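Local structure of coiled-coil quantitatively-enriched protein 1 (Schizosaccharomyces pombe, 7CUJ) at residues Asp38-Gly43 with Asn235-Val240; His61-Ala64 with Leu69-Thr72. The protein links telomeres to the meiotic centrosome for meiotic nuclear reorganisation and is required for telomere length regulation and chromosome segregation. All coordinates share one frame; numbering follows the deposited sequence.

Interaction 1: residues Asp38-Gly43 with Asn235-Val240; sequences DHFCTG and NIVGVV
Cys41 and Gly238 mark the closest approach of the two backbones, their CA atoms 6.5 Å apart, where the last part of helix 34-41 meets the middle of helix 232-243. The residues 235-240 are helical throughout, whereas the chain of 38-43 leaves its helix within the segment, and Gly43, with positive phi, is the first residue beyond helical geometry. The cysteine sulfur comes up beside the backbone of the other helix, Cys41 SG standing 3.9 Å from Gly238 N. The same sulfur packs on one methyl branch of the neighbouring valine, with Cys41 SG 3.7 Å from Val237 CG1. That methyl lies anti to the backbone N of Val237 (chi1 169°), while the other branch, CG2, is left for Phe40. Here the touch is looser and comes obliquely to the ring, Phe40 CE2 lying 4.3 Å from Val237 CG2. This is helix-to-helix packing between distant parts of the sequence, in a chain whose six-stranded parallel sheet is flanked by helices; helix 47-65 completes the apolar cluster, since Ile53 touches both Phe40 and Val237. All four touching residues are buried, and what joins the segments is van der Waals contact. At the C-terminal end of 38-43 the hydroxyl of Thr42 turns back to the helix, toward Asp38 O, but the 2.5 Å between Thr42 OG1 and Asp38 O is unusually short and its detail doubtful. On helix 232-243, Asn235 OD1 accepts hydrogen bonds from the backbone N atoms of Val315 and Ala316, tying the C-terminal tail of the chain to this helix. His39 faces a second subunit of the same protein, where its two ring nitrogens are hydrogen-bonded to Asp46 and Lys52 of that subunit.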
ATOM      1  N   ASP A  38      -0.137   7.265  -5.048  1.00 24.76           N
ATOM      2  CA  ASP A  38      -0.320   8.482  -4.276  1.00 26.96           C
ATOM      3  C   ASP A  38       1.041   9.075  -3.917  1.00 27.74           C
ATOM      4  O   ASP A  38       1.237  10.284  -4.023  1.00 29.57           O
ATOM      5  CB  ASP A  38      -1.194   8.239  -3.042  1.00 27.36           C
ATOM      6  CG  ASP A  38      -1.353   9.469  -2.163  1.00 29.91           C
ATOM      7  OD1 ASP A  38      -1.966  10.454  -2.631  1.00 32.36           O
ATOM      8  OD2 ASP A  38      -0.850   9.438  -1.023  1.00 31.18           O
ATOM      9  N   HIS A  39       1.974   8.207  -3.509  1.00 27.49           N
ATOM     10  CA  HIS A  39       3.314   8.617  -3.122  1.00 29.46           C
ATOM     11  C   HIS A  39       4.043   9.232  -4.315  1.00 31.60           C
ATOM     12  O   HIS A  39       4.549  10.349  -4.226  1.00 35.47           O
ATOM     13  CB  HIS A  39       4.083   7.432  -2.524  1.00 28.36           C
ATOM     14  CG  HIS A  39       5.435   7.796  -2.008  1.00 30.23           C
ATOM     15  ND1 HIS A  39       5.634   8.248  -0.713  1.00 30.56           N
ATOM     16  CD2 HIS A  39       6.650   7.779  -2.597  1.00 31.53           C
ATOM     17  CE1 HIS A  39       6.914   8.494  -0.531  1.00 31.86           C
ATOM     18  NE2 HIS A  39       7.561   8.211  -1.670  1.00 33.17           N
ATOM     19  N   PHE A  40       4.062   8.492  -5.430  1.00 30.74           N
ATOM     20  CA  PHE A  40       4.823   8.837  -6.618  1.00 31.96           C
ATOM     21  C   PHE A  40       4.287  10.110  -7.272  1.00 32.62           C
ATOM     22  O   PHE A  40       5.058  10.886  -7.836  1.00 34.45           O
ATOM     23  CB  PHE A  40       4.802   7.661  -7.598  1.00 30.58           C
ATOM     24  CG  PHE A  40       5.400   7.946  -8.951  1.00 31.95           C
ATOM     25  CD1 PHE A  40       6.775   8.048  -9.112  1.00 33.66           C
ATOM     26  CD2 PHE A  40       4.589   8.101 -10.067  1.00 31.23           C
ATOM     27  CE1 PHE A  40       7.327   8.306 -10.358  1.00 35.42           C
ATOM     28  CE2 PHE A  40       5.142   8.357 -11.313  1.00 32.71           C
ATOM     29  CZ  PHE A  40       6.509   8.459 -11.456  1.00 34.66           C
ATOM     30  N   CYS A  41       2.967  10.319  -7.190  1.00 31.01           N
ATOM     31  CA  CYS A  41       2.314  11.381  -7.941  1.00 32.27           C
ATOM     32  C   CYS A  41       2.190  12.677  -7.136  1.00 34.46           C
ATOM     33  O   CYS A  41       1.711  13.673  -7.672  1.00 35.75           O
ATOM     34  CB  CYS A  41       0.937  10.940  -8.427  1.00 30.76           C
ATOM     35  SG  CYS A  41       0.992   9.792  -9.828  1.00 28.87           S
ATOM     36  N   THR A  42       2.623  12.679  -5.866  1.00 34.94           N
ATOM     37  CA  THR A  42       2.448  13.861  -5.029  1.00 37.18           C
ATOM     38  C   THR A  42       3.778  14.436  -4.543  1.00 38.98           C
ATOM     39  O   THR A  42       3.780  15.394  -3.774  1.00 40.93           O
ATOM     40  CB  THR A  42       1.523  13.612  -3.829  1.00 36.41           C
ATOM     41  OG1 THR A  42       2.007  12.480  -3.104  1.00 35.45           O
ATOM     42  CG2 THR A  42       0.073  13.425  -4.221  1.00 34.23           C
ATOM     43  N   GLY A  43       4.904  13.863  -4.984  1.00 38.90           N
ATOM     44  CA  GLY A  43       6.196  14.390  -4.574  1.00 42.00           C
ATOM     45  C   GLY A  43       7.373  13.548  -5.059  1.00 42.75           C
ATOM     46  O   GLY A  43       7.184  12.531  -5.723  1.00 41.53           O
ATOM     47  N   ASN A 235       2.117  12.066 -14.921  1.00 32.85           N
ATOM     48  CA  ASN A 235       0.845  12.462 -15.509  1.00 33.12           C
ATOM     49  C   ASN A 235       0.060  11.257 -16.027  1.00 29.79           C
ATOM     50  O   ASN A 235      -1.142  11.169 -15.785  1.00 29.28           O
ATOM     51  CB  ASN A 235       1.013  13.565 -16.556  1.00 36.07           C
ATOM     52  CG  ASN A 235       1.271  14.923 -15.936  1.00 39.73           C
ATOM     53  OD1 ASN A 235       0.650  15.284 -14.938  1.00 40.62           O
ATOM     54  ND2 ASN A 235       2.180  15.685 -16.525  1.00 42.71           N
ATOM     55  N   ILE A 236       0.737  10.338 -16.733  1.00 28.41           N
ATOM     56  CA  ILE A 236       0.069   9.178 -17.310  1.00 26.78           C
ATOM     57  C   ILE A 236      -0.430   8.242 -16.208  1.00 24.56           C
ATOM     58  O   ILE A 236      -1.455   7.583 -16.385  1.00 23.09           O
ATOM     59  CB  ILE A 236       0.926   8.446 -18.371  1.00 27.37           C
ATOM     60  CG1 ILE A 236       2.165   7.772 -17.771  1.00 27.88           C
ATOM     61  CG2 ILE A 236       1.279   9.373 -19.528  1.00 27.82           C
ATOM     62  CD1 ILE A 236       2.907   6.867 -18.733  1.00 28.11           C
ATOM     63  N   VAL A 237       0.290   8.195 -15.078  1.00 23.46           N
ATOM     64  CA  VAL A 237      -0.122   7.387 -13.939  1.00 21.87           C
ATOM     65  C   VAL A 237      -1.321   8.053 -13.268  1.00 21.91           C
ATOM     66  O   VAL A 237      -2.315   7.390 -12.970  1.00 20.51           O
ATOM     67  CB  VAL A 237       1.027   7.157 -12.938  1.00 21.66           C
ATOM     68  CG1 VAL A 237       0.530   6.541 -11.637  1.00 20.86           C
ATOM     69  CG2 VAL A 237       2.135   6.305 -13.537  1.00 20.97           C
ATOM     70  N   GLY A 238      -1.210   9.369 -13.045  1.00 23.06           N
ATOM     71  CA  GLY A 238      -2.241  10.151 -12.384  1.00 23.36           C
ATOM     72  C   GLY A 238      -3.584  10.049 -13.102  1.00 23.31           C
ATOM     73  O   GLY A 238      -4.610   9.806 -12.468  1.00 22.35           O
ATOM     74  N   VAL A 239      -3.552  10.220 -14.431  1.00 23.92           N
ATOM     75  CA  VAL A 239      -4.750  10.227 -15.255  1.00 25.47           C
ATOM     76  C   VAL A 239      -5.406   8.850 -15.181  1.00 23.64           C
ATOM     77  O   VAL A 239      -6.608   8.740 -14.947  1.00 25.62           O
ATOM     78  CB  VAL A 239      -4.439  10.653 -16.707  1.00 26.45           C
ATOM     79  CG1 VAL A 239      -5.584  10.357 -17.665  1.00 27.10           C
ATOM     80  CG2 VAL A 239      -4.043  12.118 -16.801  1.00 29.86           C
ATOM     81  N   VAL A 240      -4.595   7.807 -15.375  1.00 21.94           N
ATOM     82  CA  VAL A 240      -5.072   6.436 -15.335  1.00 21.63           C
ATOM     83  C   VAL A 240      -5.653   6.145 -13.953  1.00 21.05           C
ATOM     84  O   VAL A 240      -6.739   5.578 -13.854  1.00 22.52           O
ATOM     85  CB  VAL A 240      -3.965   5.442 -15.748  1.00 21.41           C
ATOM     86  CG1 VAL A 240      -4.172   4.055 -15.166  1.00 21.04           C
ATOM     87  CG2 VAL A 240      -3.829   5.366 -17.260  1.00 21.76           C
TER

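Interaction 2: residues His61-Ala64 with Leu69-Thr72; sequences HNIA and LYDT
A mixed contact, one side-chain hydrogen bond set among apolar touches, folds the loop after helix 47-65 back against that helix near its C-terminal end. Asn62 and Tyr70 carry it. The amide of Asn62 donates to the phenol, Asn62 ND2 lying 3.2 Å from Tyr70 OH with an N-H...O angle of 163°. CG of Asn62 lies anti to its own carbonyl carbon (chi1 -66°), which swings the amide over to the phenol. The hydroxyl oxygen sits almost in the amide plane, while amide and ring planes are turned 45° against each other. The other end of the amide is engaged too: Asn62 OD1 accepts from Gln58 NE2, one turn earlier on the helix, so bonds at both ends fix the rotation of the group. The CB of Asn62 also meets the tyrosine, Asn62 CB being 3.6 Å from Tyr70 OH. Next to it Ile63 meets the ring obliquely, its CG1 4.1 Å from Tyr70 CE2. Leu69 comes in crosswise to Asn62 with a single methyl: Leu69 CD1 is 3.7 Å from Asn62 O and 3.8 Å from Asn62 CB. Replacing Tyr70 by an alanine would probably leave the ND2 of Asn62 without this acceptor and open a gap beside Ile63 CG1. Helix 20-32 lies close by as well, Met25 touching both Ile63 and Tyr70, and Ile63 O accepts a hydrogen bond from Gln22. Tyr70 also packs on an apolar side chain of another protein's chain, which brings the ring near the interface between the two proteins. The first residues after a helix thus fold back on its last turns, at the start of the long connection from helix 47-65 to helix 102-112 in this parallel-sheet fold.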
ATOM      1  N   HIS A  61      -0.383  -1.693 -19.504  1.00 15.03           N
ATOM      2  CA  HIS A  61      -0.147  -2.058 -20.893  1.00 16.06           C
ATOM      3  C   HIS A  61      -0.735  -3.434 -21.188  1.00 16.94           C
ATOM      4  O   HIS A  61      -1.397  -3.610 -22.210  1.00 18.09           O
ATOM      5  CB  HIS A  61       1.351  -2.030 -21.229  1.00 16.57           C
ATOM      6  CG  HIS A  61       1.863  -0.676 -21.582  1.00 16.73           C
ATOM      7  ND1 HIS A  61       1.269   0.106 -22.553  1.00 17.10           N
ATOM      8  CD2 HIS A  61       2.913   0.031 -21.116  1.00 17.16           C
ATOM      9  CE1 HIS A  61       1.926   1.241 -22.659  1.00 17.65           C
ATOM     10  NE2 HIS A  61       2.941   1.220 -21.791  1.00 17.93           N
ATOM     11  N   ASN A  62      -0.493  -4.394 -20.284  1.00 17.29           N
ATOM     12  CA  ASN A  62      -0.890  -5.779 -20.494  1.00 18.19           C
ATOM     13  C   ASN A  62      -2.412  -5.891 -20.564  1.00 18.48           C
ATOM     14  O   ASN A  62      -2.937  -6.552 -21.458  1.00 19.67           O
ATOM     15  CB  ASN A  62      -0.304  -6.726 -19.442  1.00 18.40           C
ATOM     16  CG  ASN A  62       1.204  -6.838 -19.508  1.00 19.00           C
ATOM     17  OD1 ASN A  62       1.824  -6.458 -20.502  1.00 18.81           O
ATOM     18  ND2 ASN A  62       1.805  -7.353 -18.446  1.00 19.91           N
ATOM     19  N   ILE A  63      -3.099  -5.239 -19.615  1.00 18.03           N
ATOM     20  CA  ILE A  63      -4.554  -5.232 -19.557  1.00 18.73           C
ATOM     21  C   ILE A  63      -5.109  -4.653 -20.858  1.00 19.30           C
ATOM     22  O   ILE A  63      -6.120  -5.131 -21.370  1.00 20.39           O
ATOM     23  CB  ILE A  63      -5.051  -4.473 -18.305  1.00 17.72           C
ATOM     24  CG1 ILE A  63      -4.696  -5.228 -17.018  1.00 17.82           C
ATOM     25  CG2 ILE A  63      -6.543  -4.178 -18.385  1.00 17.24           C
ATOM     26  CD1 ILE A  63      -4.625  -4.359 -15.778  1.00 16.59           C
ATOM     27  N   ALA A  64      -4.416  -3.639 -21.393  1.00 19.32           N
ATOM     28  CA  ALA A  64      -4.836  -2.938 -22.594  1.00 19.86           C
ATOM     29  C   ALA A  64      -4.572  -3.789 -23.835  1.00 21.18           C
ATOM     30  O   ALA A  64      -5.239  -3.619 -24.852  1.00 22.86           O
ATOM     31  CB  ALA A  64      -4.142  -1.599 -22.684  1.00 18.60           C
ATOM     32  N   LEU A  69      -3.975 -12.221 -20.637  1.00 31.17           N
ATOM     33  CA  LEU A  69      -2.587 -12.323 -20.211  1.00 31.58           C
ATOM     34  C   LEU A  69      -2.515 -12.683 -18.722  1.00 32.82           C
ATOM     35  O   LEU A  69      -1.439 -13.011 -18.225  1.00 34.95           O
ATOM     36  CB  LEU A  69      -1.837 -11.012 -20.497  1.00 29.41           C
ATOM     37  CG  LEU A  69      -1.549 -10.673 -21.963  1.00 29.41           C
ATOM     38  CD1 LEU A  69      -0.730  -9.397 -22.073  1.00 27.96           C
ATOM     39  CD2 LEU A  69      -0.835 -11.811 -22.679  1.00 31.63           C
ATOM     40  N   TYR A  70      -3.655 -12.610 -18.014  1.00 32.59           N
ATOM     41  CA  TYR A  70      -3.728 -12.966 -16.602  1.00 32.67           C
ATOM     42  C   TYR A  70      -4.608 -14.196 -16.395  1.00 37.06           C
ATOM     43  O   TYR A  70      -5.075 -14.453 -15.288  1.00 37.97           O
ATOM     44  CB  TYR A  70      -4.124 -11.761 -15.739  1.00 29.03           C
ATOM     45  CG  TYR A  70      -3.096 -10.661 -15.782  1.00 25.36           C
ATOM     46  CD1 TYR A  70      -1.921 -10.755 -15.051  1.00 24.88           C
ATOM     47  CD2 TYR A  70      -3.267  -9.557 -16.599  1.00 23.32           C
ATOM     48  CE1 TYR A  70      -0.951  -9.766 -15.110  1.00 23.23           C
ATOM     49  CE2 TYR A  70      -2.308  -8.560 -16.670  1.00 22.00           C
ATOM     50  CZ  TYR A  70      -1.145  -8.668 -15.927  1.00 22.05           C
ATOM     51  OH  TYR A  70      -0.191  -7.695 -15.999  1.00 22.18           O
ATOM     52  N   ASP A  71      -4.817 -14.957 -17.475  1.00 41.28           N
ATOM     53  CA  ASP A  71      -5.404 -16.284 -17.399  1.00 46.56           C
ATOM     54  C   ASP A  71      -4.275 -17.278 -17.143  1.00 50.34           C
ATOM     55  O   ASP A  71      -3.245 -17.226 -17.811  1.00 53.74           O
ATOM     56  CB  ASP A  71      -6.153 -16.622 -18.691  1.00 48.04           C
ATOM     57  CG  ASP A  71      -7.037 -17.856 -18.611  1.00 52.31           C
ATOM     58  OD1 ASP A  71      -7.077 -18.490 -17.536  1.00 53.98           O
ATOM     59  OD2 ASP A  71      -7.689 -18.171 -19.631  1.00 55.59           O
ATOM     60  N   THR A  72      -4.474 -18.174 -16.172  1.00 54.26           N
ATOM     61  CA  THR A  72      -3.459 -19.154 -15.817  1.00 60.07           C
ATOM     62  C   THR A  72      -3.518 -20.347 -16.768  1.00 67.08           C
ATOM     63  O   THR A  72      -2.507 -21.011 -16.991  1.00 70.01           O
ATOM     64  CB  THR A  72      -3.633 -19.665 -14.381  1.00 62.05           C
ATOM     65  OG1 THR A  72      -5.013 -19.974 -14.182  1.00 65.52           O
ATOM     66  CG2 THR A  72      -3.159 -18.682 -13.335  1.00 57.23           C
TER

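Overall arrangement
Helix 47-65 connects the two contacts: its earlier part packs on both helices of interaction 1, and its later residues 61-64 form one side of interaction 2. The centres lie 22 Å apart and the nearest atoms about 6 Å, without touching. In sequence, interaction 2 is nested within the loop closed by interaction 1, which brings helix 34-41 to helix 232-243 across 191 intervening residues, whereas interaction 2 bridges only four. One is a long-range closure and the other a local one. Both lie near a chain of another protein, and interaction 1 also adjoins a second copy of this one. These interfaces of an internal, parallel-sheet portion are consistent with the whole protein's adaptor role.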